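Local atomic coordinates of heme oxygenase (Chlamydomonas reinhardtii, PDB entry 4RAJ), a protein that probably catalyses the oxygen-dependent opening of heme to biliverdin, with release of iron and carbon monoxide, as in other heme oxygenases. Residues A45-S48 / L52-K55; E73-K76 / V82-F85. All coordinates share one frame; numbering follows the deposited sequence.

Helix 50-76 takes part in both contacts, with its first turns in contact 1 and its last in contact 2, so their centres lie about 35 Å apart on opposite sides of the chain's centre. Each contact joins the helix to a neighbour in sequence, helix 29-47 before it and helix 80-84 after it, and each is partly buried. Contact 1 buries an aromatic pair, F47 and Y53, beneath more open leucine packing, and its polar bond stays within one segment. Contact 2 has no rings across it; alanine, leucine and valine meet on its inner side, while a water probably links the two segments at its polar side.

Contact 1 of 2, residues A45-S48 / L52-K55; sequences ALFS and LYAK
The end of helix 29-47 and the start of helix 50-76 come close enough at L46 and Y53 for their CA atoms to lie 4.6 Å apart. Y53 CB rests against the backbone oxygen of the same leucine, 3.5 Å from L46 O, while L46 CB lies near the plane of the tyrosine ring, at its edge. The L46 side chain extends over the other helix, bringing CD2 to 3.9 Å from L52 O. Deeper in, the rings of F47 and Y53 run side by side in the same direction. Their planes are 26° apart, but with centroids separated by 5.6 Å the rings barely overlap; their nearest carbons, F47 CE1 and Y53 CE1, are 3.8 Å apart. The tyrosine reaches this place with CG anti to its backbone N (chi1 172°). Helix 155-165 packs against both rings, and F166 makes an edge-to-face pair with Y53. On the more open side, L52 CD2 approaches A45 O, which accepts bonds from both S48 N and S48 OG; the hydroxyl bond is short, 2.6 Å from S48 OG to A45 O. The contact joins two consecutive helices of the all-helical heme oxygenase fold across a short turn. No hydrogen bond spans the segments. S48 satisfies the A45 carbonyl within its own segment, and the segments meet through van der Waals contact: L46 on L52 and Y53, F47 beside Y53.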
loop_
_atom_site.group_PDB
_atom_site.type_symbol
_atom_site.label_atom_id
_atom_site.label_comp_id
_atom_site.label_asym_id
_atom_site.label_seq_id
_atom_site.Cartn_x
_atom_site.Cartn_y
_atom_site.Cartn_z
ATOM N N ALA A 45 11.452 16.041 5.476
ATOM C CA ALA A 45 10.448 17.089 5.416
ATOM C C ALA A 45 9.240 16.692 6.256
ATOM O O ALA A 45 8.752 17.475 7.056
ATOM C CB ALA A 45 10.033 17.359 3.973
ATOM N N LEU A 46 8.773 15.463 6.085
ATOM C CA LEU A 46 7.568 15.026 6.795
ATOM C C LEU A 46 7.774 14.925 8.302
ATOM O O LEU A 46 6.881 15.276 9.075
ATOM C CB LEU A 46 7.089 13.685 6.255
ATOM C CG LEU A 46 6.696 13.647 4.783
ATOM C CD1 LEU A 46 6.258 12.237 4.467
ATOM C CD2 LEU A 46 5.590 14.646 4.489
ATOM N N PHE A 47 8.942 14.447 8.725
ATOM C CA PHE A 47 9.205 14.273 10.152
ATOM C C PHE A 47 9.432 15.600 10.865
ATOM O O PHE A 47 9.512 15.646 12.092
ATOM C CB PHE A 47 10.409 13.363 10.376
ATOM C CG PHE A 47 10.136 11.926 10.061
ATOM C CD1 PHE A 47 8.963 11.328 10.491
ATOM C CD2 PHE A 47 11.051 11.172 9.349
ATOM C CE1 PHE A 47 8.699 9.998 10.205
ATOM C CE2 PHE A 47 10.794 9.845 9.059
ATOM C CZ PHE A 47 9.612 9.258 9.488
ATOM N N SER A 48 9.508 16.687 10.102
ATOM C CA SER A 48 9.688 17.999 10.715
ATOM C C SER A 48 8.402 18.471 11.387
ATOM O O SER A 48 8.432 19.385 12.229
ATOM C CB SER A 48 10.154 19.031 9.676
ATOM O OG SER A 48 9.095 19.349 8.778
ATOM N N LEU A 52 2.210 17.354 9.009
ATOM C CA LEU A 52 2.620 17.123 7.636
ATOM C C LEU A 52 2.713 15.627 7.368
ATOM O O LEU A 52 2.195 15.127 6.376
ATOM C CB LEU A 52 3.971 17.785 7.372
ATOM C CG LEU A 52 4.203 18.449 6.031
ATOM C CD1 LEU A 52 2.977 19.266 5.652
ATOM C CD2 LEU A 52 5.437 19.341 6.165
ATOM N N TYR A 53 3.372 14.929 8.288
ATOM C CA TYR A 53 3.515 13.489 8.226
ATOM C C TYR A 53 2.152 12.800 8.070
ATOM O O TYR A 53 1.950 11.956 7.192
ATOM C CB TYR A 53 4.235 12.997 9.489
ATOM C CG TYR A 53 4.271 11.500 9.633
ATOM C CD1 TYR A 53 5.160 10.731 8.889
ATOM C CD2 TYR A 53 3.415 10.849 10.513
ATOM C CE1 TYR A 53 5.193 9.345 9.025
ATOM C CE2 TYR A 53 3.443 9.477 10.656
ATOM C CZ TYR A 53 4.332 8.732 9.918
ATOM O OH TYR A 53 4.352 7.369 10.060
ATOM N N ALA A 54 1.212 13.184 8.915
ATOM C CA ALA A 54 -0.109 12.550 8.937
ATOM C C ALA A 54 -0.930 12.872 7.688
ATOM O O ALA A 54 -1.672 12.026 7.182
ATOM C CB ALA A 54 -0.870 12.975 10.199
ATOM N N LYS A 55 -0.808 14.098 7.189
ATOM C CA LYS A 55 -1.449 14.444 5.915
ATOM C C LYS A 55 -0.926 13.587 4.775
ATOM O O LYS A 55 -1.690 13.159 3.904
ATOM C CB LYS A 55 -1.251 15.921 5.579
ATOM C CG LYS A 55 -2.303 16.795 6.195
ATOM C CD LYS A 55 -1.981 18.269 6.046
ATOM C CE LYS A 55 -1.855 18.917 7.418
ATOM N NZ LYS A 55 -2.244 20.357 7.413
#

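Contact 2 of 2, residues E73-K76 / V82-F85; sequences EALK and VSKF
A74 and V82 form the inner side of the contact between the last turn of helix 50-76 and the short, weakly bonded helix 80-84, consecutive elements of the all-helical heme oxygenase fold. The alanine methyl faces the valine, with A74 CB 3.9 Å from V82 CG2, and P137 packs against both residues. L75 crosses V82 at about a right angle and touches its other branch, L75 CD2 lying 3.8 Å from V82 CG1. One torsion accounts for this division of labour: V82 CG1 is anti to the backbone N (chi1 -179°), which turns one methyl to the leucine and the other to the alanine. The same L75 CD2 also presses on the backbone, 3.6 Å from V82 O and next to S83 CA, and K86 and K90 add to the packing around this leucine.

The polar side is looser. S83 OG comes no closer than 4.2 Å to L75 CD2, and a water donates to L75 O at 2.7 Å. It also lies only 2.5 Å from S83 OG, so this second link is doubtful in its geometry. The serine hydroxyl is also hydrogen-bonded to D79 O, while the D79 carboxylate oxygen OD2 receives V82 N, so D79 ties down two neighbouring residues of the short helix. No direct hydrogen bond joins the segments. Apolar contact therefore accounts for the close approach on the inner side, while the water bonds to the L75 carbonyl and probably bridges it to a serine that D79 helps to position.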
loop_
_atom_site.group_PDB
_atom_site.type_symbol
_atom_site.label_atom_id
_atom_site.label_comp_id
_atom_site.label_asym_id
_atom_site.label_seq_id
_atom_site.Cartn_x
_atom_site.Cartn_y
_atom_site.Cartn_z
ATOM N N GLU A 73 -14.965 -6.400 -2.565
ATOM C CA GLU A 73 -15.983 -6.552 -3.592
ATOM C C GLU A 73 -15.775 -7.832 -4.398
ATOM O O GLU A 73 -16.740 -8.533 -4.720
ATOM C CB GLU A 73 -15.976 -5.346 -4.531
ATOM C CG GLU A 73 -17.242 -5.212 -5.354
ATOM C CD GLU A 73 -18.454 -4.938 -4.487
ATOM O OE1 GLU A 73 -18.749 -3.747 -4.245
ATOM O OE2 GLU A 73 -19.104 -5.909 -4.042
ATOM N N ALA A 74 -14.519 -8.123 -4.737
ATOM C CA ALA A 74 -14.196 -9.346 -5.470
ATOM C C ALA A 74 -14.477 -10.579 -4.604
ATOM O O ALA A 74 -15.021 -11.570 -5.100
ATOM C CB ALA A 74 -12.736 -9.337 -5.941
ATOM N N LEU A 75 -14.124 -10.516 -3.319
ATOM C CA LEU A 75 -14.407 -11.626 -2.410
ATOM C C LEU A 75 -15.904 -11.849 -2.257
ATOM O O LEU A 75 -16.377 -12.987 -2.218
ATOM C CB LEU A 75 -13.783 -11.388 -1.044
ATOM C CG LEU A 75 -12.267 -11.507 -0.953
ATOM C CD1 LEU A 75 -11.813 -11.026 0.416
ATOM C CD2 LEU A 75 -11.813 -12.944 -1.205
ATOM N N LYS A 76 -16.654 -10.760 -2.175
ATOM C CA LYS A 76 -18.105 -10.863 -2.061
ATOM C C LYS A 76 -18.737 -11.492 -3.309
ATOM O O LYS A 76 -19.657 -12.304 -3.197
ATOM C CB LYS A 76 -18.705 -9.490 -1.793
ATOM C CG LYS A 76 -20.192 -9.509 -1.470
ATOM C CD LYS A 76 -20.679 -8.132 -1.040
ATOM C CE LYS A 76 -19.597 -7.398 -0.259
ATOM N NZ LYS A 76 -20.095 -6.161 0.415
ATOM N N VAL A 82 -9.325 -14.196 -6.495
ATOM C CA VAL A 82 -9.145 -13.472 -5.243
ATOM C C VAL A 82 -9.604 -14.340 -4.063
ATOM O O VAL A 82 -8.979 -14.335 -3.006
ATOM C CB VAL A 82 -9.891 -12.124 -5.256
ATOM C CG1 VAL A 82 -9.664 -11.366 -3.953
ATOM C CG2 VAL A 82 -9.418 -11.283 -6.431
ATOM N N SER A 83 -10.665 -15.120 -4.258
ATOM C CA SER A 83 -11.161 -15.971 -3.185
ATOM C C SER A 83 -10.120 -16.989 -2.739
ATOM O O SER A 83 -10.083 -17.365 -1.568
ATOM C CB SER A 83 -12.442 -16.683 -3.602
ATOM O OG SER A 83 -13.471 -15.735 -3.805
ATOM N N LYS A 84 -9.255 -17.411 -3.654
ATOM C CA LYS A 84 -8.197 -18.342 -3.290
ATOM C C LYS A 84 -7.256 -17.733 -2.261
ATOM O O LYS A 84 -6.596 -18.455 -1.521
ATOM C CB LYS A 84 -7.416 -18.787 -4.528
ATOM C CG LYS A 84 -8.220 -19.689 -5.452
ATOM C CD LYS A 84 -7.414 -20.093 -6.678
ATOM C CE LYS A 84 -8.176 -21.084 -7.552
ATOM N NZ LYS A 84 -8.391 -22.379 -6.864
ATOM N N PHE A 85 -7.219 -16.402 -2.206
ATOM C CA PHE A 85 -6.296 -15.670 -1.344
ATOM C C PHE A 85 -6.962 -15.149 -0.068
ATOM O O PHE A 85 -6.326 -14.453 0.719
ATOM C CB PHE A 85 -5.680 -14.481 -2.108
ATOM C CG PHE A 85 -4.659 -14.883 -3.144
ATOM C CD1 PHE A 85 -5.052 -15.459 -4.345
ATOM C CD2 PHE A 85 -3.305 -14.694 -2.906
ATOM C CE1 PHE A 85 -4.111 -15.847 -5.299
ATOM C CE2 PHE A 85 -2.360 -15.065 -3.850
ATOM C CZ PHE A 85 -2.764 -15.640 -5.058
HETATM O O HOH W 1 -15.167 -15.375 -1.992
#